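Local coordinates for oligopeptide-binding protein oppA (Lactococcus lactis, PDB 3DRF) that binds oligopeptides as the receptor component of the OppABCDF ABC transporter, which takes up peptides longer than three amino acids, at residues Q48-L53 with P212-K217; E120-T125 with T193-Q198; K366-S371 with T517-A522. All blocks are in the same frame, centred on the assembly; numbering follows the deposited sequence. Where two conformers were deposited one is given.

In the fold
Interactions 1 and 2 are buried neighbours, their centres 12 Å apart, and L50 of interaction 1 packs on A195 and P196 of interaction 2. Interaction 3 lies on the opposite side of the chain's centre from interaction 1, about 17 Å from interaction 2 at the nearest atoms, and sits at the surface. In interaction 1 two loops meet largely through direct hydrogen bonds to backbone and hydroxyl oxygens. Interaction 2 sets helix 116-127 against the entry to helix 197-200, with a T-shaped ring pair at one end and a threonine-water cluster at the other. Interaction 3 joins a loop to helix 516-533 through a phenylalanine and a lysine that works mainly through water.

Interaction 1 of 3, residues Q48-L53 with P212-K217; sequences QWLSGL and PKTTTK
W49 holds two successive carbonyls of segment 212-217. Its indole NE1 donates to the backbone O of T215 at 2.9 Å, and its backbone N donates to O of T214 at 3.0 Å. The backbone bond is nearly straight (164° at the hydrogen). The indole bond is more bent. T215 O lies almost in the ring plane, whereas NE1 is tilted 30° from the plane of that carbonyl. T214 is the other centre of the contact. Its OG1 accepts from NE2 of Q48 at 3.1 Å, close to the plane of the amide, and is also hydrogen-bonded to the backbone O of L208. Its methyl CG2 turns instead to L50 CD1, 3.6 Å away, the two side chains crossing at about a right angle.

A second layer sets these groups. Although the CB of Q48 points away from segment 212-217, a bend at chi2 (42°) brings the amide back to the threonine. The backbone N of L50 then donates to Q48 OE1 at 3.0 Å, on a lone pair in the carbonyl plane, which fixes the amide rotation and leaves NE2 for the hydroxyl. Across the contact, P212 O accepts from K217 N at 2.8 Å and T215 N at 3.2 Å, from opposite faces of its plane, and so closes 212-217 into a compact turn. T215 OG1 ties that turn back to S211 O. Further out, the W49 ring meets F59 edge-to-face and touches I235 and Y237 of strand 234-239, while L200 touches both L50 and T214.

Loop 48-53 follows strand 34-40 and loop 212-217 precedes strand 224-230, so the contact ties together connections of one mixed five-stranded sheet in the venus-flytrap fold of family 5 solute-binding proteins.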
# COMPACT_ATOMS: atom_id res chain seq x y z
N GLN A 48 -7.23 -9.92 -8.64
CA GLN A 48 -8.14 -10.04 -7.45
C GLN A 48 -8.99 -8.78 -7.42
O GLN A 48 -8.51 -7.72 -7.13
CB GLN A 48 -7.34 -10.20 -6.15
CG GLN A 48 -8.26 -10.32 -4.89
CD GLN A 48 -9.48 -11.23 -5.16
OE1 GLN A 48 -10.57 -10.79 -5.21
NE2 GLN A 48 -9.22 -12.52 -5.28
N TRP A 49 -10.26 -8.94 -7.75
CA TRP A 49 -11.13 -7.78 -7.94
C TRP A 49 -11.76 -7.26 -6.66
O TRP A 49 -12.33 -6.21 -6.63
CB TRP A 49 -12.22 -8.13 -9.02
CG TRP A 49 -11.57 -8.32 -10.42
CD1 TRP A 49 -11.08 -9.46 -10.93
CD2 TRP A 49 -11.31 -7.29 -11.39
NE1 TRP A 49 -10.55 -9.22 -12.18
CE2 TRP A 49 -10.69 -7.90 -12.49
CE3 TRP A 49 -11.57 -5.90 -11.44
CZ2 TRP A 49 -10.32 -7.18 -13.65
CZ3 TRP A 49 -11.17 -5.19 -12.58
CH2 TRP A 49 -10.54 -5.85 -13.67
N LEU A 50 -11.61 -8.04 -5.60
CA LEU A 50 -12.10 -7.62 -4.25
C LEU A 50 -10.97 -6.96 -3.48
O LEU A 50 -9.96 -7.52 -3.24
CB LEU A 50 -12.61 -8.84 -3.43
CG LEU A 50 -13.77 -9.66 -4.04
CD1 LEU A 50 -14.21 -10.72 -3.03
CD2 LEU A 50 -14.99 -8.75 -4.44
N SER A 51 -11.21 -5.67 -3.18
CA SER A 51 -10.21 -4.86 -2.48
C SER A 51 -9.69 -5.55 -1.22
O SER A 51 -8.49 -5.60 -0.98
CB SER A 51 -10.78 -3.49 -2.12
OG SER A 51 -9.83 -2.63 -1.54
N GLY A 52 -10.59 -6.12 -0.43
CA GLY A 52 -10.22 -6.68 0.86
C GLY A 52 -9.23 -7.83 0.73
O GLY A 52 -8.48 -8.12 1.66
N LEU A 53 -9.22 -8.53 -0.40
CA LEU A 53 -8.37 -9.71 -0.58
C LEU A 53 -7.10 -9.43 -1.43
O LEU A 53 -6.36 -10.31 -1.71
CB LEU A 53 -9.17 -10.82 -1.29
CG LEU A 53 -10.51 -11.21 -0.58
CD1 LEU A 53 -11.16 -12.45 -1.26
CD2 LEU A 53 -10.32 -11.51 0.95
N PRO A 212 -12.91 -18.20 -9.96
CA PRO A 212 -12.99 -17.40 -11.19
C PRO A 212 -13.82 -16.12 -10.94
O PRO A 212 -13.57 -15.12 -11.50
CB PRO A 212 -13.74 -18.34 -12.16
CG PRO A 212 -13.35 -19.74 -11.71
CD PRO A 212 -13.31 -19.62 -10.18
N LYS A 213 -14.77 -16.17 -10.01
CA LYS A 213 -15.66 -15.03 -9.81
C LYS A 213 -14.99 -13.80 -9.16
O LYS A 213 -15.55 -12.77 -9.13
CB LYS A 213 -16.85 -15.49 -8.94
CG LYS A 213 -17.85 -16.43 -9.71
CD LYS A 213 -19.14 -16.70 -8.87
CE LYS A 213 -20.12 -17.34 -9.75
NZ LYS A 213 -21.37 -17.36 -8.90
N THR A 214 -13.76 -13.94 -8.67
CA THR A 214 -13.01 -12.76 -8.15
C THR A 214 -11.71 -12.54 -8.90
O THR A 214 -10.95 -11.73 -8.52
CB THR A 214 -12.67 -12.90 -6.63
OG1 THR A 214 -11.67 -13.92 -6.44
CG2 THR A 214 -13.97 -13.13 -5.75
N THR A 215 -11.49 -13.28 -9.98
CA THR A 215 -10.16 -13.29 -10.69
C THR A 215 -10.36 -13.07 -12.20
O THR A 215 -10.08 -12.03 -12.70
CB THR A 215 -9.37 -14.59 -10.37
OG1 THR A 215 -10.16 -15.73 -10.73
CG2 THR A 215 -9.08 -14.70 -8.84
N THR A 216 -10.88 -14.07 -12.90
CA THR A 216 -11.05 -14.03 -14.37
C THR A 216 -12.43 -13.61 -14.81
O THR A 216 -12.57 -13.13 -15.89
CB THR A 216 -10.74 -15.40 -14.97
OG1 THR A 216 -11.47 -16.37 -14.23
CG2 THR A 216 -9.21 -15.70 -14.88
N LYS A 217 -13.41 -13.72 -13.94
CA LYS A 217 -14.83 -13.55 -14.30
C LYS A 217 -15.60 -12.79 -13.20
O LYS A 217 -16.53 -13.28 -12.69
CB LYS A 217 -15.52 -14.94 -14.53
CG LYS A 217 -15.00 -15.74 -15.79
CD LYS A 217 -15.88 -16.99 -16.08
CE LYS A 217 -15.84 -18.22 -15.05
NZ LYS A 217 -16.60 -19.54 -15.33

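Interaction 2 of 3, residues E120-T125 with T193-Q198; sequences EFTYET and TVAPYQ
The ring of F121 is covered on both faces. Y197 CD1 stands 3.7 Å above the plane over the ring centre, and T125 CG2, from the next turn of the same helix, sits on the opposite face nearer the rim. E124 OE1 lies at its edge, in plane. Y197 presents its edge to F121 in a T-shaped pair, with centroids 5.1 Å apart and planes at 70°. A195 CB adds an oblique contact, 3.7 Å from F121 CD1. With CG of F121 anti to the backbone N (chi1 -170°), the ring extends from helix 116-127 toward A195 and Y197; Y197 takes the same first torsion on its own helix. Y197 also forms a cation-pi pair with K117, and that lysine makes salt bridges to E120 and E124.

At the next residue, T122, the chemistry becomes polar. T122 OG1 donates to T193 O at 2.8 Å, approaching from above the carbonyl plane. The same hydroxyl accepts from a water at 2.9 Å, and that water bonds T193 OG1 at 2.8 Å and, weakly, V194 O. On the helix side, T125 OG1 donates to T122 O at 2.7 Å. P196, the centre of an inverse gamma turn, occupies the N-cap position before Y197, whose backbone N is held by D118 OD1.

The T122 hydroxyl thus acts as donor to T193 O and acceptor from the water, so a buried polar group has both roles filled right beside an apolar ring pair.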
# COMPACT_ATOMS: atom_id res chain seq x y z
N GLU A 120 -21.85 -3.68 3.12
CA GLU A 120 -21.56 -4.44 4.34
C GLU A 120 -20.71 -5.69 4.01
O GLU A 120 -19.84 -6.05 4.76
CB GLU A 120 -22.92 -4.83 5.02
CG GLU A 120 -22.70 -5.66 6.31
CD GLU A 120 -22.52 -7.18 6.08
OE1 GLU A 120 -22.75 -7.68 5.01
OE2 GLU A 120 -22.15 -7.80 7.09
N PHE A 121 -20.97 -6.31 2.86
CA PHE A 121 -20.23 -7.56 2.54
C PHE A 121 -18.70 -7.33 2.39
O PHE A 121 -17.95 -8.16 2.80
CB PHE A 121 -20.83 -8.26 1.29
CG PHE A 121 -20.27 -9.65 1.06
CD1 PHE A 121 -19.74 -9.98 -0.17
CD2 PHE A 121 -20.26 -10.58 2.07
CE1 PHE A 121 -19.24 -11.23 -0.39
CE2 PHE A 121 -19.74 -11.90 1.84
CZ PHE A 121 -19.21 -12.17 0.61
N THR A 122 -18.30 -6.15 1.89
CA THR A 122 -16.86 -5.76 1.88
C THR A 122 -16.24 -5.96 3.32
O THR A 122 -15.18 -6.50 3.47
CB THR A 122 -16.76 -4.29 1.53
OG1 THR A 122 -17.23 -4.15 0.15
CG2 THR A 122 -15.30 -3.80 1.66
N TYR A 123 -16.97 -5.53 4.35
CA TYR A 123 -16.46 -5.64 5.74
C TYR A 123 -16.26 -7.12 6.13
O TYR A 123 -15.33 -7.41 6.76
CB TYR A 123 -17.40 -4.98 6.73
CG TYR A 123 -17.38 -3.43 6.63
CD1 TYR A 123 -18.15 -2.75 5.68
CD2 TYR A 123 -16.53 -2.66 7.43
CE1 TYR A 123 -18.15 -1.35 5.58
CE2 TYR A 123 -16.51 -1.23 7.33
CZ TYR A 123 -17.35 -0.61 6.44
OH TYR A 123 -17.30 0.77 6.36
N GLU A 124 -17.17 -7.99 5.71
CA GLU A 124 -17.05 -9.39 6.01
C GLU A 124 -15.84 -9.98 5.31
O GLU A 124 -15.18 -10.80 5.84
CB GLU A 124 -18.31 -10.18 5.58
CG GLU A 124 -19.63 -9.71 6.37
CD GLU A 124 -20.82 -10.59 6.12
OE1 GLU A 124 -20.63 -11.58 5.50
OE2 GLU A 124 -21.91 -10.20 6.51
N THR A 125 -15.56 -9.54 4.08
CA THR A 125 -14.40 -10.11 3.36
C THR A 125 -13.07 -9.86 4.09
O THR A 125 -12.19 -10.62 3.94
CB THR A 125 -14.28 -9.67 1.89
OG1 THR A 125 -13.93 -8.26 1.80
CG2 THR A 125 -15.56 -9.97 1.09
N THR A 193 -15.46 0.52 -0.71
CA THR A 193 -15.76 -0.36 -1.86
C THR A 193 -16.96 -1.25 -1.56
O THR A 193 -17.32 -1.42 -0.45
CB THR A 193 -14.52 -1.25 -2.20
OG1 THR A 193 -14.21 -2.09 -1.08
CG2 THR A 193 -13.27 -0.39 -2.52
N VAL A 194 -17.53 -1.78 -2.63
CA VAL A 194 -18.60 -2.80 -2.59
C VAL A 194 -18.10 -4.14 -3.19
O VAL A 194 -17.22 -4.19 -3.95
CB VAL A 194 -19.87 -2.32 -3.39
CG1 VAL A 194 -20.65 -1.29 -2.57
CG2 VAL A 194 -19.52 -1.75 -4.78
N ALA A 195 -18.74 -5.19 -2.73
CA ALA A 195 -18.50 -6.57 -3.23
C ALA A 195 -19.84 -7.15 -3.63
O ALA A 195 -20.82 -6.93 -2.93
CB ALA A 195 -17.83 -7.42 -2.12
N PRO A 196 -19.87 -7.89 -4.72
CA PRO A 196 -21.16 -8.36 -5.27
C PRO A 196 -21.69 -9.62 -4.53
O PRO A 196 -21.50 -10.74 -4.98
CB PRO A 196 -20.82 -8.60 -6.74
CG PRO A 196 -19.32 -9.02 -6.71
CD PRO A 196 -18.74 -8.10 -5.65
N TYR A 197 -22.39 -9.35 -3.43
CA TYR A 197 -22.84 -10.44 -2.54
C TYR A 197 -23.73 -11.50 -3.24
O TYR A 197 -23.50 -12.63 -3.09
CB TYR A 197 -23.52 -9.86 -1.30
CG TYR A 197 -24.14 -10.93 -0.43
CD1 TYR A 197 -23.36 -11.76 0.35
CD2 TYR A 197 -25.51 -11.14 -0.45
CE1 TYR A 197 -23.95 -12.75 1.13
CE2 TYR A 197 -26.11 -12.12 0.35
CZ TYR A 197 -25.30 -12.91 1.10
OH TYR A 197 -25.83 -13.92 1.90
N GLN A 198 -24.70 -11.07 -4.03
CA GLN A 198 -25.56 -12.08 -4.69
C GLN A 198 -24.77 -12.95 -5.65
O GLN A 198 -25.06 -14.09 -5.78
CB GLN A 198 -26.74 -11.41 -5.42
CG GLN A 198 -27.82 -10.81 -4.51
CD GLN A 198 -28.46 -11.83 -3.58
OE1 GLN A 198 -28.66 -12.96 -3.92
NE2 GLN A 198 -28.77 -11.40 -2.40
O HOH W 1 -15.00 -4.71 -1.56

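Interaction 3 of 3, residues K366-S371 with T517-A522; sequences KQFTSS and TYRKAA
K520 NZ reaches over the 366-371 loop and is held there chiefly by a water, to which it donates at 2.8 Å. That water passes its own protons to K366 O and T369 O, each at 2.7 Å, so a single molecule links the ammonium group to two loop carbonyls. Q367 O takes a direct but weak bond from K520 NZ at 3.3 Å, and a second water on T369 O adds another weak link. The aliphatic part of the lysine runs extended from CB to CE and turns only at chi4 (87°), which brings NZ to the loop carbonyls; CG passes close to Q367 O on the way.

Next to the lysine, F368 meets the helix with the edge of its ring, CD2 lying 3.9 Å from K520 CA near the ring plane. At CE1 it meets R519 NH1, also at 3.9 Å, with the ring and guanidinium planes 76° apart, while Q367 CB covers one face over its centre. The guanidinium is fixed by other partners: I508 O takes NE, and E478 and D509 form salt bridges with it. F368 stacks with F523 as well, and its backbone O is hydrogen-bonded to Q527 NE2. An alanine here is likely to leave a gap between Q367, the K520 backbone and R519, and to deprive F523 of its stacking partner.

K520, F523 and Q527 recur at three- and four-residue steps, as expected for one side of an alpha-helix. The arrangement is a surface loop laid along that side of helix 516-533, which leads into strand 536-549, paired antiparallel with strand 354-356, the strand that precedes the loop.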
# COMPACT_ATOMS: atom_id res chain seq x y z
N LYS A 366 1.63 17.64 3.27
CA LYS A 366 2.49 18.77 3.59
C LYS A 366 2.19 19.36 4.96
O LYS A 366 3.09 19.82 5.59
CB LYS A 366 2.32 19.85 2.52
CG LYS A 366 3.07 21.16 2.83
CD LYS A 366 2.70 22.27 1.82
CE LYS A 366 3.82 23.30 1.59
NZ LYS A 366 4.14 24.11 2.75
N GLN A 367 0.94 19.29 5.38
CA GLN A 367 0.49 19.80 6.66
C GLN A 367 1.13 19.04 7.86
O GLN A 367 1.15 19.53 8.94
CB GLN A 367 -1.08 19.76 6.70
CG GLN A 367 -1.92 20.43 5.45
CD GLN A 367 -3.45 19.96 5.24
OE1 GLN A 367 -3.83 18.89 5.59
NE2 GLN A 367 -4.24 20.80 4.64
N PHE A 368 1.59 17.81 7.63
CA PHE A 368 2.02 16.95 8.74
C PHE A 368 3.52 16.58 8.74
O PHE A 368 3.96 15.88 9.60
CB PHE A 368 1.02 15.77 8.87
CG PHE A 368 -0.39 16.21 9.20
CD1 PHE A 368 -1.46 15.87 8.41
CD2 PHE A 368 -0.65 16.98 10.30
CE1 PHE A 368 -2.70 16.28 8.73
CE2 PHE A 368 -1.88 17.40 10.62
CZ PHE A 368 -2.93 17.05 9.85
N THR A 369 4.30 17.16 7.82
CA THR A 369 5.79 17.01 7.75
C THR A 369 6.50 18.15 8.46
O THR A 369 5.91 19.16 8.67
CB THR A 369 6.31 16.95 6.25
OG1 THR A 369 6.06 18.19 5.59
CG2 THR A 369 5.61 15.86 5.49
N SER A 370 7.77 17.95 8.82
CA SER A 370 8.57 18.98 9.51
C SER A 370 10.04 18.81 9.15
O SER A 370 10.59 17.77 9.31
CB SER A 370 8.41 18.82 11.03
OG SER A 370 9.18 19.78 11.70
N SER A 371 10.68 19.89 8.72
CA SER A 371 12.11 19.90 8.51
C SER A 371 12.88 19.76 9.83
O SER A 371 14.04 19.53 9.81
CB SER A 371 12.52 21.15 7.69
OG SER A 371 12.34 22.33 8.44
N THR A 517 -3.60 21.74 15.30
CA THR A 517 -2.37 22.05 16.03
C THR A 517 -1.90 20.81 16.83
O THR A 517 -0.77 20.47 16.82
CB THR A 517 -2.60 23.20 17.01
OG1 THR A 517 -3.23 24.28 16.30
CG2 THR A 517 -1.25 23.63 17.63
N TYR A 518 -2.85 20.21 17.54
CA TYR A 518 -2.58 19.01 18.36
C TYR A 518 -2.20 17.81 17.44
O TYR A 518 -1.28 17.17 17.71
CB TYR A 518 -3.84 18.75 19.23
CG TYR A 518 -3.63 17.57 20.18
CD1 TYR A 518 -3.37 17.80 21.53
CD2 TYR A 518 -3.65 16.23 19.73
CE1 TYR A 518 -3.16 16.73 22.39
CE2 TYR A 518 -3.43 15.18 20.61
CZ TYR A 518 -3.18 15.44 21.92
OH TYR A 518 -2.95 14.46 22.87
N ARG A 519 -2.91 17.65 16.34
CA ARG A 519 -2.61 16.56 15.41
C ARG A 519 -1.25 16.74 14.75
O ARG A 519 -0.55 15.78 14.65
CB ARG A 519 -3.74 16.42 14.40
CG ARG A 519 -3.68 15.04 13.77
CD ARG A 519 -4.86 14.85 12.77
NE ARG A 519 -4.93 13.40 12.38
CZ ARG A 519 -5.13 12.95 11.15
NH1 ARG A 519 -5.34 13.75 10.15
NH2 ARG A 519 -5.15 11.65 10.98
N LYS A 520 -0.87 17.96 14.42
CA LYS A 520 0.48 18.18 13.88
C LYS A 520 1.57 17.76 14.88
O LYS A 520 2.47 17.09 14.51
CB LYS A 520 0.65 19.66 13.51
CG LYS A 520 1.98 19.97 12.77
CD LYS A 520 2.08 21.53 12.55
CE LYS A 520 3.33 21.96 11.70
NZ LYS A 520 2.98 21.90 10.30
N ALA A 521 1.44 18.17 16.13
CA ALA A 521 2.41 17.76 17.17
C ALA A 521 2.41 16.24 17.41
O ALA A 521 3.46 15.69 17.64
CB ALA A 521 2.15 18.55 18.49
N ALA A 522 1.25 15.62 17.33
CA ALA A 522 1.19 14.17 17.43
C ALA A 522 1.90 13.49 16.26
O ALA A 522 2.62 12.59 16.46
CB ALA A 522 -0.28 13.77 17.50
O HOH W 2 4.03 20.94 7.84
O HOH W 3 6.39 22.08 9.75